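Local coordinates for protein methylglyoxal reductase (NADPH-dependent) (Candida albicans SC5314, PDB 6KWS) that probably reduces methylglyoxal with NADPH as electron donor, as a member of the NAD(P)-dependent epimerase/dehydratase family with a Rossmann-type nucleotide-binding fold, at residues L273-N278 against D291-D296; D279-L284 against D329-I334. The protein carries 1 engineered substitution. One frame throughout, in Å; residues are numbered along the deposited sequence.

Interaction 1: residues L273-N278 against D291-D296; sequences LVDIIN and DEPGSD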
loop_
_atom_site.group_PDB
_atom_site.type_symbol
_atom_site.label_atom_id
_atom_site.label_comp_id
_atom_site.label_asym_id
_atom_site.label_seq_id
_atom_site.Cartn_x
_atom_site.Cartn_y
_atom_site.Cartn_z
ATOM N N LEU A 273 -11.382 15.107 -7.331
ATOM C CA LEU A 273 -10.670 14.565 -8.482
ATOM C C LEU A 273 -11.208 15.143 -9.780
ATOM O O LEU A 273 -10.433 15.551 -10.652
ATOM C CB LEU A 273 -10.787 13.048 -8.476
ATOM C CG LEU A 273 -10.469 12.410 -7.133
ATOM C CD1 LEU A 273 -10.597 10.901 -7.251
ATOM C CD2 LEU A 273 -9.071 12.828 -6.668
ATOM N N VAL A 274 -12.538 15.167 -9.923
ATOM C CA VAL A 274 -13.192 15.806 -11.067
ATOM C C VAL A 274 -12.643 17.212 -11.287
ATOM O O VAL A 274 -12.165 17.546 -12.379
ATOM C CB VAL A 274 -14.715 15.832 -10.875
ATOM C CG1 VAL A 274 -15.363 16.581 -12.017
ATOM C CG2 VAL A 274 -15.246 14.410 -10.786
ATOM N N ASP A 275 -12.678 18.046 -10.237
ATOM C CA ASP A 275 -12.200 19.427 -10.342
ATOM C C ASP A 275 -10.760 19.500 -10.849
ATOM O O ASP A 275 -10.448 20.309 -11.734
ATOM C CB ASP A 275 -12.310 20.139 -8.991
ATOM C CG ASP A 275 -13.754 20.490 -8.613
ATOM O OD1 ASP A 275 -14.654 20.396 -9.490
ATOM O OD2 ASP A 275 -13.984 20.866 -7.429
ATOM N N ILE A 276 -9.861 18.682 -10.284
ATOM C CA ILE A 276 -8.467 18.698 -10.727
ATOM C C ILE A 276 -8.374 18.345 -12.203
ATOM O O ILE A 276 -7.642 18.992 -12.967
ATOM C CB ILE A 276 -7.605 17.746 -9.884
ATOM C CG1 ILE A 276 -7.472 18.254 -8.444
ATOM C CG2 ILE A 276 -6.243 17.592 -10.521
ATOM C CD1 ILE A 276 -6.536 17.414 -7.571
ATOM N N ILE A 277 -9.116 17.320 -12.628
ATOM C CA ILE A 277 -9.021 16.856 -14.006
ATOM C C ILE A 277 -9.588 17.907 -14.953
ATOM O O ILE A 277 -8.953 18.271 -15.954
ATOM C CB ILE A 277 -9.721 15.489 -14.154
ATOM C CG1 ILE A 277 -9.006 14.445 -13.280
ATOM C CG2 ILE A 277 -9.772 15.028 -15.627
ATOM C CD1 ILE A 277 -9.674 13.070 -13.275
ATOM N N ASN A 278 -10.773 18.446 -14.625
ATOM C CA ASN A 278 -11.377 19.467 -15.477
ATOM C C ASN A 278 -10.482 20.700 -15.606
ATOM O O ASN A 278 -10.484 21.349 -16.662
ATOM C CB ASN A 278 -12.770 19.834 -14.966
ATOM C CG ASN A 278 -13.854 18.933 -15.544
ATOM O OD1 ASN A 278 -13.891 18.714 -16.751
ATOM N ND2 ASN A 278 -14.753 18.433 -14.698
ATOM N N ASP A 291 -20.223 18.249 -12.145
ATOM C CA ASP A 291 -21.246 18.658 -11.177
ATOM C C ASP A 291 -20.929 19.909 -10.364
ATOM O O ASP A 291 -20.870 21.002 -10.935
ATOM C CB ASP A 291 -21.610 17.519 -10.222
ATOM C CG ASP A 291 -23.140 17.439 -9.955
ATOM O OD1 ASP A 291 -23.546 16.717 -9.016
ATOM O OD2 ASP A 291 -23.934 18.090 -10.684
ATOM N N GLU A 292 -20.786 19.776 -9.027
ATOM C CA GLU A 292 -20.764 20.942 -8.146
ATOM C C GLU A 292 -19.343 21.233 -7.676
ATOM O O GLU A 292 -18.925 20.734 -6.624
ATOM C CB GLU A 292 -21.696 20.738 -6.941
ATOM C CG GLU A 292 -23.231 20.768 -7.226
ATOM C CD GLU A 292 -23.804 22.158 -7.581
ATOM O OE1 GLU A 292 -24.803 22.565 -6.937
ATOM O OE2 GLU A 292 -23.294 22.832 -8.513
ATOM N N PRO A 293 -18.574 22.042 -8.413
ATOM C CA PRO A 293 -17.176 22.278 -8.027
ATOM C C PRO A 293 -17.093 22.936 -6.662
ATOM O O PRO A 293 -17.940 23.752 -6.290
ATOM C CB PRO A 293 -16.652 23.212 -9.127
ATOM C CG PRO A 293 -17.608 23.011 -10.279
ATOM C CD PRO A 293 -18.935 22.782 -9.631
ATOM N N GLY A 294 -16.052 22.559 -5.912
ATOM C CA GLY A 294 -15.856 23.015 -4.550
ATOM C C GLY A 294 -16.686 22.310 -3.494
ATOM O O GLY A 294 -16.418 22.507 -2.300
ATOM N N SER A 295 -17.677 21.492 -3.881
ATOM C CA SER A 295 -18.499 20.807 -2.890
ATOM C C SER A 295 -17.661 19.957 -1.942
ATOM O O SER A 295 -18.090 19.700 -0.815
ATOM C CB SER A 295 -19.568 19.950 -3.582
ATOM O OG SER A 295 -19.100 18.666 -3.975
ATOM N N ASP A 296 -16.449 19.571 -2.346
ATOM C CA ASP A 296 -15.646 18.647 -1.549
ATOM C C ASP A 296 -15.185 19.266 -0.233
ATOM O O ASP A 296 -15.152 18.577 0.797
ATOM C CB ASP A 296 -14.444 18.137 -2.359
ATOM C CG ASP A 296 -13.574 19.260 -2.918
ATOM O OD1 ASP A 296 -12.361 19.312 -2.589
ATOM O OD2 ASP A 296 -14.098 20.070 -3.721
#
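D275 on helix 270-280 faces the type II beta turn E292-S295, whose P293 CA lies 6.2 Å from D275 CA, the nearest CA pair of the two segments. P293 and G294 fill the two central positions of this turn, G294 with a positive phi of 79°, and the turn is closed by S295 N to E292 O at 3.1 Å. From the helix, D275 sends its carboxylate straight across. CG lies anti to the carbonyl carbon (chi1 -73°), which carries OD2 to the amide of the turn: G294 N donates to D275 OD2 at 3.1 Å in a nearly linear bond of 170°. The amide arrives on the syn side of that oxygen, slightly tilted from the carboxylate plane. OD1 takes a hydrogen bond from NE2 of Q271, one helical turn earlier, so both oxygens have a donor and the rotation of the group is largely set. Beside this bond the carboxylate rests on P293, with D275 OD1 3.5 Å from P293 CB, the two side chains crossing at about a right angle. D296, on helix 295-303, brings a second acid close: its OD2 is 3.8 Å from D275 OD2. Such a pairing probably raises the affinity of one group for a proton, an effect the amide donor may offset in part, and D296 OD1 makes a weak hydrogen bond with S272 OG. The turn that leads into helix 295-303 thus meets helix 270-280, which also packs through L273, V274 and I277 on helix 216-222 and through I276 on L323 and V327 of helix 323-337.

Interaction 2: residues D279-L284 against D329-I334; sequences DKFPDL and DTVEQI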
loop_
_atom_site.group_PDB
_atom_site.type_symbol
_atom_site.label_atom_id
_atom_site.label_comp_id
_atom_site.label_asym_id
_atom_site.label_seq_id
_atom_site.Cartn_x
_atom_site.Cartn_y
_atom_site.Cartn_z
ATOM N N ASP A 279 -9.661 21.001 -14.589
ATOM C CA ASP A 279 -8.796 22.177 -14.654
ATOM C C ASP A 279 -7.394 21.914 -15.222
ATOM O O ASP A 279 -6.703 22.868 -15.595
ATOM C CB ASP A 279 -8.688 22.822 -13.266
ATOM C CG ASP A 279 -9.830 23.846 -13.003
ATOM O OD1 ASP A 279 -9.816 24.929 -13.655
ATOM O OD2 ASP A 279 -10.749 23.558 -12.168
ATOM N N LYS A 280 -6.952 20.670 -15.356
ATOM C CA LYS A 280 -5.610 20.446 -15.873
ATOM C C LYS A 280 -5.581 19.740 -17.223
ATOM O O LYS A 280 -4.512 19.647 -17.836
ATOM C CB LYS A 280 -4.771 19.652 -14.862
ATOM C CG LYS A 280 -4.725 20.271 -13.479
ATOM C CD LYS A 280 -3.833 21.474 -13.438
ATOM C CE LYS A 280 -4.284 22.438 -12.350
ATOM N NZ LYS A 280 -3.198 23.372 -11.953
ATOM N N PHE A 281 -6.709 19.246 -17.716
ATOM C CA PHE A 281 -6.741 18.507 -18.971
ATOM C C PHE A 281 -7.790 19.157 -19.859
ATOM O O PHE A 281 -8.939 18.681 -19.949
ATOM C CB PHE A 281 -7.000 17.021 -18.735
ATOM C CG PHE A 281 -5.913 16.346 -17.959
ATOM C CD1 PHE A 281 -4.890 15.681 -18.606
ATOM C CD2 PHE A 281 -5.904 16.396 -16.573
ATOM C CE1 PHE A 281 -3.881 15.057 -17.883
ATOM C CE2 PHE A 281 -4.902 15.785 -15.850
ATOM C CZ PHE A 281 -3.887 15.109 -16.507
ATOM N N PRO A 282 -7.418 20.251 -20.533
ATOM C CA PRO A 282 -8.338 20.914 -21.468
ATOM C C PRO A 282 -8.970 19.938 -22.430
ATOM O O PRO A 282 -10.155 20.049 -22.750
ATOM C CB PRO A 282 -7.422 21.907 -22.183
ATOM C CG PRO A 282 -6.318 22.177 -21.185
ATOM C CD PRO A 282 -6.078 20.862 -20.541
ATOM N N ASP A 283 -8.198 18.932 -22.859
ATOM C CA ASP A 283 -8.708 17.900 -23.754
ATOM C C ASP A 283 -9.936 17.202 -23.193
ATOM O O ASP A 283 -10.897 16.967 -23.946
ATOM C CB ASP A 283 -7.608 16.889 -24.060
ATOM C CG ASP A 283 -6.905 17.200 -25.374
ATOM O OD1 ASP A 283 -7.621 17.362 -26.389
ATOM O OD2 ASP A 283 -5.655 17.295 -25.390
ATOM N N LEU A 284 -9.918 16.863 -21.886
ATOM C CA LEU A 284 -11.028 16.123 -21.287
ATOM C C LEU A 284 -12.132 17.036 -20.771
ATOM O O LEU A 284 -13.257 16.573 -20.546
ATOM C CB LEU A 284 -10.536 15.227 -20.142
ATOM C CG LEU A 284 -9.407 14.276 -20.509
ATOM C CD1 LEU A 284 -8.506 13.918 -19.315
ATOM C CD2 LEU A 284 -9.972 13.013 -21.158
ATOM N N ASP A 329 -0.145 13.343 -12.349
ATOM C CA ASP A 329 0.804 12.324 -12.769
ATOM C C ASP A 329 0.097 11.026 -13.103
ATOM O O ASP A 329 0.540 10.294 -13.991
ATOM C CB ASP A 329 1.842 12.083 -11.683
ATOM C CG ASP A 329 2.761 13.254 -11.479
ATOM O OD1 ASP A 329 2.749 14.194 -12.304
ATOM O OD2 ASP A 329 3.515 13.228 -10.484
ATOM N N THR A 330 -1.012 10.735 -12.429
ATOM C CA THR A 330 -1.722 9.487 -12.680
ATOM C C THR A 330 -2.490 9.554 -13.992
ATOM O O THR A 330 -2.408 8.637 -14.822
ATOM C CB THR A 330 -2.683 9.187 -11.525
ATOM O OG1 THR A 330 -1.974 9.228 -10.288
ATOM C CG2 THR A 330 -3.347 7.821 -11.683
ATOM N N VAL A 331 -3.278 10.616 -14.165
ATOM C CA VAL A 331 -4.072 10.748 -15.376
ATOM C C VAL A 331 -3.160 10.844 -16.595
ATOM O O VAL A 331 -3.415 10.205 -17.629
ATOM C CB VAL A 331 -5.014 11.964 -15.272
ATOM C CG1 VAL A 331 -5.759 12.187 -16.603
ATOM C CG2 VAL A 331 -5.992 11.773 -14.144
ATOM N N GLU A 332 -2.090 11.651 -16.493
ATOM C CA GLU A 332 -1.159 11.815 -17.604
ATOM C C GLU A 332 -0.681 10.461 -18.085
ATOM O O GLU A 332 -0.713 10.153 -19.282
ATOM C CB GLU A 332 0.032 12.673 -17.174
ATOM C CG GLU A 332 0.661 13.487 -18.306
ATOM C CD GLU A 332 2.152 13.808 -18.079
ATOM O OE1 GLU A 332 2.771 14.445 -18.974
ATOM O OE2 GLU A 332 2.706 13.416 -17.017
ATOM N N GLN A 333 -0.295 9.610 -17.138
ATOM C CA GLN A 333 0.199 8.289 -17.481
ATOM C C GLN A 333 -0.871 7.471 -18.181
ATOM O O GLN A 333 -0.628 6.903 -19.240
ATOM C CB GLN A 333 0.684 7.602 -16.222
ATOM C CG GLN A 333 1.599 6.444 -16.452
ATOM C CD GLN A 333 1.818 5.667 -15.182
ATOM O OE1 GLN A 333 0.905 5.509 -14.371
ATOM N NE2 GLN A 333 3.035 5.196 -14.984
ATOM N N ILE A 334 -2.072 7.422 -17.619
ATOM C CA ILE A 334 -3.158 6.653 -18.223
ATOM C C ILE A 334 -3.454 7.152 -19.633
ATOM O O ILE A 334 -3.568 6.364 -20.580
ATOM C CB ILE A 334 -4.419 6.725 -17.342
ATOM C CG1 ILE A 334 -4.162 6.131 -15.953
ATOM C CG2 ILE A 334 -5.596 6.065 -18.036
ATOM C CD1 ILE A 334 -5.383 6.162 -15.029
#
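F281 and V331 supply most of the buried surface here. F281 is the residue at which the chain leaves helical geometry after helix 270-280, and V331 sits on helix 323-337; the nearest CA pair is F281 and E332, 8.8 Å apart, so side chains bridge the space. The phenyl ring reaches across and presents a face to the valine. Methyl CG1 of V331 sits over that face, 3.7 Å from the centroid of the F281 ring and only 20° off its normal, which makes this a CH-pi contact. The methyl is displaced toward the rim, and the closest atoms are F281 CZ and V331 CG1 at 3.5 Å. V331 CB also lies 3.6 Å from F281 CZ, so the branch point of the valine shares in the packing. Having CG1 anti to the backbone N (chi1 175°) sends that methyl to the ring and leaves CG2 for I277. L284 adds a smaller apolar touch, its CD1 4.2 Å from V331 CG1, so that the one methyl meets both residues. E332 contributes chiefly its backbone, N lying obliquely near the far end of the ring. Y328, a neighbour on the same helix, also meets the F281 ring, with the two planes inclined at about 30°, and V331 packs further on I218 and L222 of helix 216-222. With no hydrogen bond or salt bridge across the segments, the contact rests on apolar packing and the weak attraction of a methyl for a ring face, which is probably less sensitive to exact angle than a hydrogen bond would be.

In the fold
Strand 260-269 leads into helix 270-280, whose body supplies the first segment of interaction 1 and whose last two residues, with the loop after them, supply that of interaction 2. Between 278 and 291 lie 12 mostly loop residues, 279-284 among them, before 291-296 returns to the helix and closes the short excursion of interaction 1. The chain goes on through helices 295-303 and 310-316 to 329-334, which closes the longer loop of interaction 2. Since the segments alternate, the two closures cross rather than nest. I277, in the first segment of interaction 1, touches both V331 and L284 of interaction 2. Together they tie the helix following strand 260-269 to helices 295-303 and 323-337, away from the NADPH-binding residues.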